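Peptidase M42 (Thaumarchaeota archaeon SCGC AB-539-E09, PDB 5DS0) probably removes amino acids from the N-termini of peptides, as a dinuclear-metal aminopeptidase of the M42 family that assembles as a tetrahedral dodecamer. Local coordinates at residues Pro59-Val70 / Asn204-Glu215; Ala225-Val235 / Asp301-Cys312. One frame throughout, in Å; residues are numbered along the deposited sequence.

Contact 1 of 2, residues Pro59-Val70 / Asn204-Glu215; sequences PRILMAGHTDEV and NTVYGSATVQEE. With CO (cobalt (II) ion), chain T; CO (cobalt (II) ion), chain U.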
loop_
_atom_site.group_PDB
_atom_site.type_symbol
_atom_site.label_atom_id
_atom_site.label_comp_id
_atom_site.label_asym_id
_atom_site.label_seq_id
_atom_site.Cartn_x
_atom_site.Cartn_y
_atom_site.Cartn_z
ATOM N N PRO C 59 10.360 54.599 30.369
ATOM C CA PRO C 59 10.648 53.273 29.807
ATOM C C PRO C 59 11.046 53.312 28.347
ATOM O O PRO C 59 10.663 54.231 27.623
ATOM C CB PRO C 59 9.311 52.547 29.938
ATOM C CG PRO C 59 8.295 53.635 29.826
ATOM C CD PRO C 59 8.915 54.890 30.378
ATOM N N ARG C 60 11.818 52.321 27.925
ATOM C CA ARG C 60 12.176 52.170 26.524
ATOM C C ARG C 60 11.174 51.248 25.831
ATOM O O ARG C 60 11.025 50.083 26.213
ATOM C CB ARG C 60 13.580 51.595 26.391
ATOM C CG ARG C 60 14.658 52.476 26.971
ATOM C CD ARG C 60 16.037 51.913 26.679
ATOM N NE ARG C 60 17.090 52.722 27.293
ATOM C CZ ARG C 60 18.395 52.501 27.158
ATOM N NH1 ARG C 60 18.847 51.494 26.419
ATOM N NH2 ARG C 60 19.263 53.301 27.761
ATOM N N ILE C 61 10.485 51.793 24.829
ATOM C CA ILE C 61 9.547 51.033 24.005
ATOM C C ILE C 61 10.256 50.589 22.733
ATOM O O ILE C 61 10.748 51.418 21.977
ATOM C CB ILE C 61 8.330 51.863 23.525
ATOM C CG1 ILE C 61 7.781 52.793 24.604
ATOM C CG2 ILE C 61 7.234 50.946 23.039
ATOM C CD1 ILE C 61 7.340 52.106 25.862
ATOM N N LEU C 62 10.285 49.291 22.484
ATOM C CA LEU C 62 10.837 48.775 21.242
ATOM C C LEU C 62 9.703 48.369 20.313
ATOM O O LEU C 62 8.901 47.503 20.671
ATOM C CB LEU C 62 11.749 47.580 21.518
ATOM C CG LEU C 62 12.296 46.833 20.300
ATOM C CD1 LEU C 62 12.943 47.770 19.300
ATOM C CD2 LEU C 62 13.295 45.779 20.732
HETATM N N MSE C 63 9.633 48.998 19.144
HETATM C CA MSE C 63 8.768 48.536 18.079
HETATM C C MSE C 63 9.620 47.924 17.022
HETATM O O MSE C 63 10.610 48.515 16.609
HETATM C CB MSE C 63 8.033 49.666 17.417
HETATM C CG MSE C 63 6.988 50.286 18.323
HETATM SE SE MSE C 63 5.776 51.328 17.166
HETATM C CE MSE C 63 6.927 52.887 16.811
ATOM N N ALA C 64 9.251 46.745 16.544
ATOM C CA ALA C 64 10.077 46.045 15.577
ATOM C C ALA C 64 9.257 45.490 14.436
ATOM O O ALA C 64 8.196 44.913 14.661
ATOM C CB ALA C 64 10.828 44.920 16.256
ATOM N N GLY C 65 9.753 45.679 13.217
ATOM C CA GLY C 65 9.202 45.023 12.026
ATOM C C GLY C 65 10.337 44.615 11.114
ATOM O O GLY C 65 11.188 45.432 10.797
ATOM N N HIS C 66 10.388 43.353 10.715
ATOM C CA HIS C 66 11.544 42.876 9.960
ATOM C C HIS C 66 11.449 43.264 8.493
ATOM O O HIS C 66 10.389 43.155 7.886
ATOM C CB HIS C 66 11.779 41.361 10.147
ATOM C CG HIS C 66 10.722 40.481 9.553
ATOM N ND1 HIS C 66 10.773 40.029 8.253
ATOM C CD2 HIS C 66 9.618 39.920 10.102
ATOM C CE1 HIS C 66 9.732 39.248 8.017
ATOM N NE2 HIS C 66 9.012 39.170 9.120
ATOM N N THR C 67 12.568 43.723 7.933
ATOM C CA THR C 67 12.602 44.155 6.549
ATOM C C THR C 67 13.118 43.091 5.609
ATOM O O THR C 67 13.109 43.288 4.392
ATOM C CB THR C 67 13.490 45.376 6.380
ATOM O OG1 THR C 67 14.779 45.094 6.944
ATOM C CG2 THR C 67 12.878 46.569 7.063
ATOM N N ASP C 68 13.609 41.981 6.140
ATOM C CA ASP C 68 13.978 40.872 5.262
ATOM C C ASP C 68 12.720 40.209 4.731
ATOM O O ASP C 68 11.680 40.196 5.390
ATOM C CB ASP C 68 14.921 39.859 5.932
ATOM C CG ASP C 68 14.280 39.102 7.074
ATOM O OD1 ASP C 68 13.617 39.734 7.923
ATOM O OD2 ASP C 68 14.478 37.870 7.151
ATOM N N GLU C 69 12.821 39.703 3.512
ATOM C CA GLU C 69 11.745 38.974 2.861
ATOM C C GLU C 69 12.229 37.572 2.539
ATOM O O GLU C 69 13.423 37.314 2.380
ATOM C CB GLU C 69 11.319 39.670 1.564
ATOM C CG GLU C 69 12.467 39.842 0.563
ATOM C CD GLU C 69 12.063 40.515 -0.734
ATOM O OE1 GLU C 69 11.068 40.049 -1.358
ATOM O OE2 GLU C 69 12.747 41.489 -1.125
ATOM N N VAL C 70 11.298 36.654 2.401
ATOM C CA VAL C 70 11.681 35.340 1.939
ATOM C C VAL C 70 12.267 35.488 0.548
ATOM O O VAL C 70 11.854 36.351 -0.218
ATOM C CB VAL C 70 10.508 34.352 1.956
ATOM C CG1 VAL C 70 10.055 34.123 3.397
ATOM C CG2 VAL C 70 9.354 34.827 1.086
ATOM N N ASN C 204 8.098 58.557 27.353
ATOM C CA ASN C 204 8.971 57.427 27.102
ATOM C C ASN C 204 9.862 57.680 25.906
ATOM O O ASN C 204 9.675 58.641 25.161
ATOM C CB ASN C 204 8.136 56.165 26.837
ATOM C CG ASN C 204 7.067 56.380 25.766
ATOM O OD1 ASN C 204 7.344 56.936 24.708
ATOM N ND2 ASN C 204 5.838 55.941 26.047
ATOM N N THR C 205 10.827 56.787 25.719
ATOM C CA THR C 205 11.698 56.814 24.549
ATOM C C THR C 205 11.314 55.640 23.657
ATOM O O THR C 205 11.181 54.512 24.121
ATOM C CB THR C 205 13.184 56.746 24.956
ATOM O OG1 THR C 205 13.523 57.922 25.709
ATOM C CG2 THR C 205 14.075 56.669 23.738
ATOM N N VAL C 206 11.134 55.929 22.374
ATOM C CA VAL C 206 10.659 54.950 21.416
ATOM C C VAL C 206 11.787 54.516 20.498
ATOM O O VAL C 206 12.390 55.341 19.832
ATOM C CB VAL C 206 9.510 55.537 20.579
ATOM C CG1 VAL C 206 9.128 54.602 19.445
ATOM C CG2 VAL C 206 8.302 55.805 21.460
ATOM N N TYR C 207 12.036 53.213 20.444
ATOM C CA TYR C 207 13.018 52.652 19.536
ATOM C C TYR C 207 12.262 51.918 18.425
ATOM O O TYR C 207 11.711 50.850 18.641
ATOM C CB TYR C 207 13.942 51.682 20.265
ATOM C CG TYR C 207 14.849 52.328 21.290
ATOM C CD1 TYR C 207 14.343 52.842 22.484
ATOM C CD2 TYR C 207 16.234 52.401 21.081
ATOM C CE1 TYR C 207 15.182 53.421 23.433
ATOM C CE2 TYR C 207 17.078 52.984 22.016
ATOM C CZ TYR C 207 16.548 53.492 23.192
ATOM O OH TYR C 207 17.384 54.057 24.130
ATOM N N GLY C 208 12.236 52.507 17.237
ATOM C CA GLY C 208 11.566 51.903 16.096
ATOM C C GLY C 208 12.572 51.169 15.249
ATOM O O GLY C 208 13.403 51.778 14.596
ATOM N N SER C 209 12.461 49.858 15.214
ATOM C CA SER C 209 13.520 49.051 14.662
ATOM C C SER C 209 13.123 48.248 13.427
ATOM O O SER C 209 12.146 47.522 13.429
ATOM C CB SER C 209 14.043 48.120 15.740
ATOM O OG SER C 209 15.250 47.545 15.317
ATOM N N ALA C 210 13.922 48.388 12.378
ATOM C CA ALA C 210 13.774 47.603 11.161
ATOM C C ALA C 210 14.748 46.425 11.192
ATOM O O ALA C 210 15.879 46.521 10.713
ATOM C CB ALA C 210 14.036 48.481 9.952
ATOM N N THR C 211 14.310 45.329 11.792
ATOM C CA THR C 211 15.180 44.199 12.054
ATOM C C THR C 211 15.505 43.406 10.803
ATOM O O THR C 211 14.767 43.449 9.822
ATOM C CB THR C 211 14.540 43.252 13.096
ATOM O OG1 THR C 211 13.145 43.088 12.808
ATOM C CG2 THR C 211 14.679 43.822 14.481
ATOM N N VAL C 212 16.595 42.650 10.873
ATOM C CA VAL C 212 17.016 41.782 9.777
ATOM C C VAL C 212 16.931 40.316 10.171
ATOM O O VAL C 212 16.855 39.974 11.350
ATOM C CB VAL C 212 18.455 42.101 9.298
ATOM C CG1 VAL C 212 18.516 43.508 8.719
ATOM C CG2 VAL C 212 19.474 41.923 10.416
ATOM N N GLN C 213 16.930 39.461 9.159
ATOM C CA GLN C 213 17.017 38.020 9.343
ATOM C C GLN C 213 15.970 37.383 10.270
ATOM O O GLN C 213 16.279 36.424 10.965
ATOM C CB GLN C 213 18.441 37.651 9.805
ATOM C CG GLN C 213 19.487 37.938 8.742
ATOM C CD GLN C 213 20.852 37.379 9.071
ATOM O OE1 GLN C 213 21.010 36.207 9.427
ATOM N NE2 GLN C 213 21.856 38.204 8.907
ATOM N N GLU C 214 14.735 37.886 10.259
ATOM C CA GLU C 214 13.631 37.218 10.972
ATOM C C GLU C 214 13.293 35.889 10.323
ATOM O O GLU C 214 13.106 34.898 11.012
ATOM C CB GLU C 214 12.365 38.074 10.977
ATOM C CG GLU C 214 11.234 37.622 11.914
ATOM C CD GLU C 214 10.220 36.601 11.346
ATOM O OE1 GLU C 214 9.939 36.546 10.115
ATOM O OE2 GLU C 214 9.653 35.837 12.158
ATOM N N GLU C 215 13.230 35.865 8.992
ATOM C CA GLU C 215 12.682 34.714 8.280
ATOM C C GLU C 215 13.578 33.464 8.381
ATOM O O GLU C 215 13.131 32.371 8.040
ATOM C CB GLU C 215 12.375 35.045 6.803
ATOM C CG GLU C 215 11.366 36.165 6.590
ATOM C CD GLU C 215 9.894 35.769 6.804
ATOM O OE1 GLU C 215 9.636 34.771 7.481
ATOM O OE2 GLU C 215 8.973 36.461 6.289
HETATM CO CO CO T . 7.383 37.890 9.392
HETATM CO CO CO U . 7.373 35.622 7.548
#
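Ile61 and Tyr207 sit on neighbouring parallel strands, 60-66 and 205-211, in the central mixed sheet of the M42 catalytic domain. Both strands lead into the dinuclear cobalt site. The strand axes lie 4.6 Å apart. Backbone bonds alternate along them, for example Tyr207 N to Ile61 O (2.7 Å). The packed part is the buried stretch of Ile61 to Ala64 beside Val206, Gly208 and Ser209, together with the metal end. On one face of the sheet, Met63 bends so that its methyl CE meets Val206 CG1. On the other face, Leu62 CD1 lies against Ser209 CB. The looser part is the N-terminal end, where the Arg60 and Tyr207 side chains are partly exposed. The Arg60 chain runs extended past CE1 of the phenol ring, and Tyr207 OH lies over one face of the guanidinium. The angle there is poor for a hydrogen bond; Arg60 NH1 instead bonds Val228 O.

Past the strands, Thr67 N bonds Thr211 O. Asp68 holds the backbone at Glu214 and Glu215. Its OD2 accepts Glu215 N through the syn lone pair at 3.0 Å and is also hydrogen-bonded to Ser20 OG. OD1 takes a weak bond from Glu214 N. His66 CG stands between its backbone N and carbonyl carbon (chi1 68°). The ring thereby lies beneath Glu214, whose CB packs over one ring face. In the ring plane, ND1 donates to Asp68 O at 3.0 Å, which helps fix the ring rotation. Glu214 belongs to the first metal site, with Asp180 and Glu237, but its OE1 stands a long 3.0 Å from that cobalt. His66 NE2 binds the same ion at 2.1 Å. Asp180 and His325 join Glu215 at the second. There Glu215 is a bidentate carboxylate, with OE1 at 2.4 Å and OE2 at 2.2 Å from the cobalt.

Contact 2 of 2, residues Ala225-Val235 / Asp301-Cys312; sequences AHVVDPDVALV and DAGRIHMNRAGC
Segment 225-235 leaves the end of helix 219-228, turns at Asp229 with positive phi, and enters strand 232-240. Segment 301-312 begins with the short helix 302-305. It then makes a type I turn from Ile305 to Asn308 and a type II' turn from Asn308 to Gly311. The backbones come near each other at three places: Ala225 with Ile305, Val232 with Cys312, and Val235 with Ala302.

Ile305 fills the middle. Its branches go to different partners. CG2 meets Ala233 CB at 3.5 Å, CD1 meets Val235 CG2, and CG1 faces Ala225 CB. Farther along strand 232-240, Val235 CG2 also touches Ala302 CB at 3.7 Å. Cys312 SG, anti to the backbone N (chi1 171°), lies against the backbone at Pro230 O (3.6 Å) and Val232 CA. Pro230 CG and Ala233 CB are a little farther from the sulfur.

The polar side is at the helix end. Arg309 reaches over it in an extended chain. NH2 donates to His226 O at 2.6 Å, in the guanidinium plane and on a carbonyl lone pair. NH1 makes a weak bond to Ala225 O. The same NH2 lies over one face of the His226 ring. Asp229 CB covers a face of the guanidinium, and Asp229 OD1 forms a salt bridge with NH1 at 3.6 Å by charge alone, since it lies well out of the plane. Arg309 also packs on His226 of a neighbouring subunit.

This is a helix-to-strand connection of an alpha/beta domain, held by a short helix and its turns beside the central sheet at a subunit interface of the dodecamer.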
loop_
_atom_site.group_PDB
_atom_site.type_symbol
_atom_site.label_atom_id
_atom_site.label_comp_id
_atom_site.label_asym_id
_atom_site.label_seq_id
_atom_site.Cartn_x
_atom_site.Cartn_y
_atom_site.Cartn_z
ATOM N N ALA C 225 17.564 43.612 20.352
ATOM C CA ALA C 225 17.127 43.615 21.733
ATOM C C ALA C 225 18.300 43.853 22.698
ATOM O O ALA C 225 18.156 44.578 23.696
ATOM C CB ALA C 225 16.447 42.300 22.070
ATOM N N HIS C 226 19.444 43.229 22.412
ATOM C CA HIS C 226 20.647 43.441 23.208
ATOM C C HIS C 226 21.055 44.917 23.202
ATOM O O HIS C 226 21.368 45.484 24.254
ATOM C CB HIS C 226 21.809 42.568 22.716
ATOM C CG HIS C 226 23.103 42.844 23.421
ATOM N ND1 HIS C 226 23.437 42.261 24.627
ATOM C CD2 HIS C 226 24.133 43.666 23.102
ATOM C CE1 HIS C 226 24.615 42.715 25.021
ATOM N NE2 HIS C 226 25.060 43.566 24.114
ATOM N N VAL C 227 21.065 45.530 22.023
ATOM C CA VAL C 227 21.479 46.928 21.882
ATOM C C VAL C 227 20.550 47.881 22.649
ATOM O O VAL C 227 21.016 48.797 23.314
ATOM C CB VAL C 227 21.546 47.340 20.391
ATOM C CG1 VAL C 227 21.632 48.853 20.236
ATOM C CG2 VAL C 227 22.723 46.656 19.702
ATOM N N VAL C 228 19.242 47.627 22.587
ATOM C CA VAL C 228 18.244 48.576 23.087
ATOM C C VAL C 228 17.934 48.450 24.581
ATOM O O VAL C 228 17.716 49.468 25.233
ATOM C CB VAL C 228 16.941 48.439 22.297
ATOM C CG1 VAL C 228 15.848 49.318 22.887
ATOM C CG2 VAL C 228 17.174 48.797 20.841
ATOM N N ASP C 229 17.930 47.227 25.126
ATOM C CA ASP C 229 17.536 46.981 26.535
ATOM C C ASP C 229 16.125 47.523 26.790
ATOM O O ASP C 229 15.926 48.416 27.606
ATOM C CB ASP C 229 18.570 47.590 27.526
ATOM C CG ASP C 229 18.331 47.177 28.996
ATOM O OD1 ASP C 229 17.580 46.210 29.255
ATOM O OD2 ASP C 229 18.908 47.840 29.896
ATOM N N PRO C 230 15.135 46.983 26.076
ATOM C CA PRO C 230 13.784 47.523 26.153
ATOM C C PRO C 230 13.040 47.125 27.420
ATOM O O PRO C 230 13.267 46.033 27.962
ATOM C CB PRO C 230 13.107 46.903 24.934
ATOM C CG PRO C 230 13.770 45.572 24.789
ATOM C CD PRO C 230 15.202 45.802 25.192
ATOM N N ASP C 231 12.131 47.995 27.858
ATOM C CA ASP C 231 11.267 47.726 29.009
ATOM C C ASP C 231 9.902 47.147 28.593
ATOM O O ASP C 231 9.221 46.494 29.395
ATOM C CB ASP C 231 11.081 49.002 29.824
ATOM C CG ASP C 231 12.377 49.492 30.427
ATOM O OD1 ASP C 231 12.921 48.792 31.301
ATOM O OD2 ASP C 231 12.876 50.568 30.003
ATOM N N VAL C 232 9.495 47.417 27.358
ATOM C CA VAL C 232 8.292 46.843 26.782
ATOM C C VAL C 232 8.458 46.808 25.264
ATOM O O VAL C 232 9.106 47.685 24.690
ATOM C CB VAL C 232 7.038 47.660 27.176
ATOM C CG1 VAL C 232 7.216 49.117 26.828
ATOM C CG2 VAL C 232 5.784 47.128 26.505
ATOM N N ALA C 233 7.851 45.819 24.610
ATOM C CA ALA C 233 8.006 45.669 23.171
ATOM C C ALA C 233 6.689 45.487 22.426
ATOM O O ALA C 233 5.842 44.700 22.830
ATOM C CB ALA C 233 8.928 44.504 22.886
ATOM N N LEU C 234 6.551 46.199 21.310
ATOM C CA LEU C 234 5.430 46.023 20.397
ATOM C C LEU C 234 5.977 45.519 19.080
ATOM O O LEU C 234 6.614 46.260 18.353
ATOM C CB LEU C 234 4.716 47.333 20.150
ATOM C CG LEU C 234 4.240 48.111 21.366
ATOM C CD1 LEU C 234 3.585 49.408 20.906
ATOM C CD2 LEU C 234 3.279 47.287 22.208
ATOM N N VAL C 235 5.767 44.248 18.783
ATOM C CA VAL C 235 6.241 43.697 17.538
ATOM C C VAL C 235 5.133 43.761 16.515
ATOM O O VAL C 235 4.000 43.370 16.785
ATOM C CB VAL C 235 6.709 42.262 17.725
ATOM C CG1 VAL C 235 6.998 41.620 16.385
ATOM C CG2 VAL C 235 7.946 42.249 18.592
ATOM N N ASP C 301 9.658 38.114 15.803
ATOM C CA ASP C 301 10.779 38.772 16.479
ATOM C C ASP C 301 10.578 38.760 18.010
ATOM O O ASP C 301 11.560 38.718 18.769
ATOM C CB ASP C 301 10.928 40.242 16.040
ATOM C CG ASP C 301 11.489 40.416 14.619
ATOM O OD1 ASP C 301 12.414 39.654 14.206
ATOM O OD2 ASP C 301 10.988 41.357 13.937
ATOM N N ALA C 302 9.323 38.814 18.455
ATOM C CA ALA C 302 9.006 38.822 19.887
ATOM C C ALA C 302 9.533 37.597 20.625
ATOM O O ALA C 302 9.853 37.674 21.814
ATOM C CB ALA C 302 7.512 38.931 20.100
ATOM N N GLY C 303 9.626 36.477 19.916
ATOM C CA GLY C 303 10.171 35.252 20.463
ATOM C C GLY C 303 11.539 35.427 21.085
ATOM O O GLY C 303 11.852 34.746 22.063
ATOM N N ARG C 304 12.337 36.339 20.525
ATOM C CA ARG C 304 13.667 36.665 21.064
ATOM C C ARG C 304 13.681 37.890 21.967
ATOM O O ARG C 304 14.367 37.910 22.983
ATOM C CB ARG C 304 14.669 36.889 19.931
ATOM C CG ARG C 304 15.102 35.633 19.211
ATOM C CD ARG C 304 15.721 34.584 20.108
ATOM N NE ARG C 304 16.524 33.698 19.273
ATOM C CZ ARG C 304 16.053 32.676 18.552
ATOM N NH1 ARG C 304 14.759 32.355 18.589
ATOM N NH2 ARG C 304 16.895 31.953 17.798
ATOM N N ILE C 305 12.942 38.917 21.574
ATOM C CA ILE C 305 12.892 40.167 22.315
ATOM C C ILE C 305 12.431 39.974 23.756
ATOM O O ILE C 305 13.042 40.535 24.674
ATOM C CB ILE C 305 11.975 41.184 21.610
ATOM C CG1 ILE C 305 12.671 41.705 20.348
ATOM C CG2 ILE C 305 11.647 42.348 22.527
ATOM C CD1 ILE C 305 11.737 42.364 19.358
ATOM N N HIS C 306 11.369 39.182 23.955
ATOM C CA HIS C 306 10.773 39.036 25.290
ATOM C C HIS C 306 11.652 38.235 26.232
ATOM O O HIS C 306 11.388 38.186 27.422
ATOM C CB HIS C 306 9.341 38.493 25.220
ATOM C CG HIS C 306 9.220 36.992 25.244
ATOM N ND1 HIS C 306 9.505 36.195 24.155
ATOM C CD2 HIS C 306 8.760 36.153 26.206
ATOM C CE1 HIS C 306 9.261 34.930 24.455
ATOM N NE2 HIS C 306 8.803 34.877 25.694
HETATM N N MSE C 307 12.704 37.634 25.688
HETATM C CA MSE C 307 13.640 36.817 26.435
HETATM C C MSE C 307 14.939 37.531 26.694
HETATM O O MSE C 307 15.882 36.951 27.244
HETATM C CB MSE C 307 13.984 35.601 25.561
HETATM C CG MSE C 307 14.086 34.355 26.414
HETATM SE SE MSE C 307 12.524 33.299 25.925
HETATM C CE MSE C 307 13.405 32.293 24.457
ATOM N N ASN C 308 15.006 38.798 26.311
ATOM C CA ASN C 308 16.206 39.598 26.504
ATOM C C ASN C 308 16.482 39.877 27.980
ATOM O O ASN C 308 15.592 40.316 28.711
ATOM C CB ASN C 308 16.075 40.919 25.752
ATOM C CG ASN C 308 17.305 41.780 25.877
ATOM O OD1 ASN C 308 17.288 42.793 26.563
ATOM N ND2 ASN C 308 18.386 41.368 25.237
ATOM N N ARG C 309 17.716 39.614 28.403
ATOM C CA ARG C 309 18.152 39.832 29.779
ATOM C C ARG C 309 17.211 39.130 30.782
ATOM O O ARG C 309 17.169 37.899 30.814
ATOM C CB ARG C 309 18.346 41.340 30.057
ATOM C CG ARG C 309 19.659 41.899 29.518
ATOM C CD ARG C 309 19.821 43.404 29.712
ATOM N NE ARG C 309 20.779 43.979 28.751
ATOM C CZ ARG C 309 20.517 44.292 27.477
ATOM N NH1 ARG C 309 19.309 44.110 26.956
ATOM N NH2 ARG C 309 21.472 44.803 26.717
ATOM N N ALA C 310 16.460 39.905 31.572
ATOM C CA ALA C 310 15.579 39.372 32.616
ATOM C C ALA C 310 14.149 39.199 32.107
ATOM O O ALA C 310 13.248 38.792 32.852
ATOM C CB ALA C 310 15.595 40.296 33.832
ATOM N N GLY C 311 13.943 39.504 30.834
ATOM C CA GLY C 311 12.634 39.405 30.230
ATOM C C GLY C 311 12.148 40.778 29.852
ATOM O O GLY C 311 12.623 41.792 30.371
ATOM N N CYS C 312 11.193 40.810 28.944
ATOM C CA CYS C 312 10.618 42.058 28.489
ATOM C C CYS C 312 9.182 41.796 28.085
ATOM O O CYS C 312 8.943 40.997 27.179
ATOM C CB CYS C 312 11.412 42.583 27.294
ATOM S SG CYS C 312 10.650 43.997 26.491
#

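Overall arrangement
The two contacts have centres about 10 Å apart. Both reach one mixed sheet, contact 2 through strand 232-240, with segment 301-312 packed beside it. Strand 60-66 lies between strand 205-211 of contact 1 and strand 232-240 of contact 2. Along the chain they come in series: contact 1 closes at Glu215, and helix 219-228 then leads into contact 2. Leu62 O probably bonds Leu234 N, and Ile61 packs on Val232. At the metal end, Glu214 touches Asp301, which also bonds Thr211. Contact 1 carries ligands of both cobalt ions. The helix end and turns of contact 2 meet other subunits, while its Asp301 end lies near the metals.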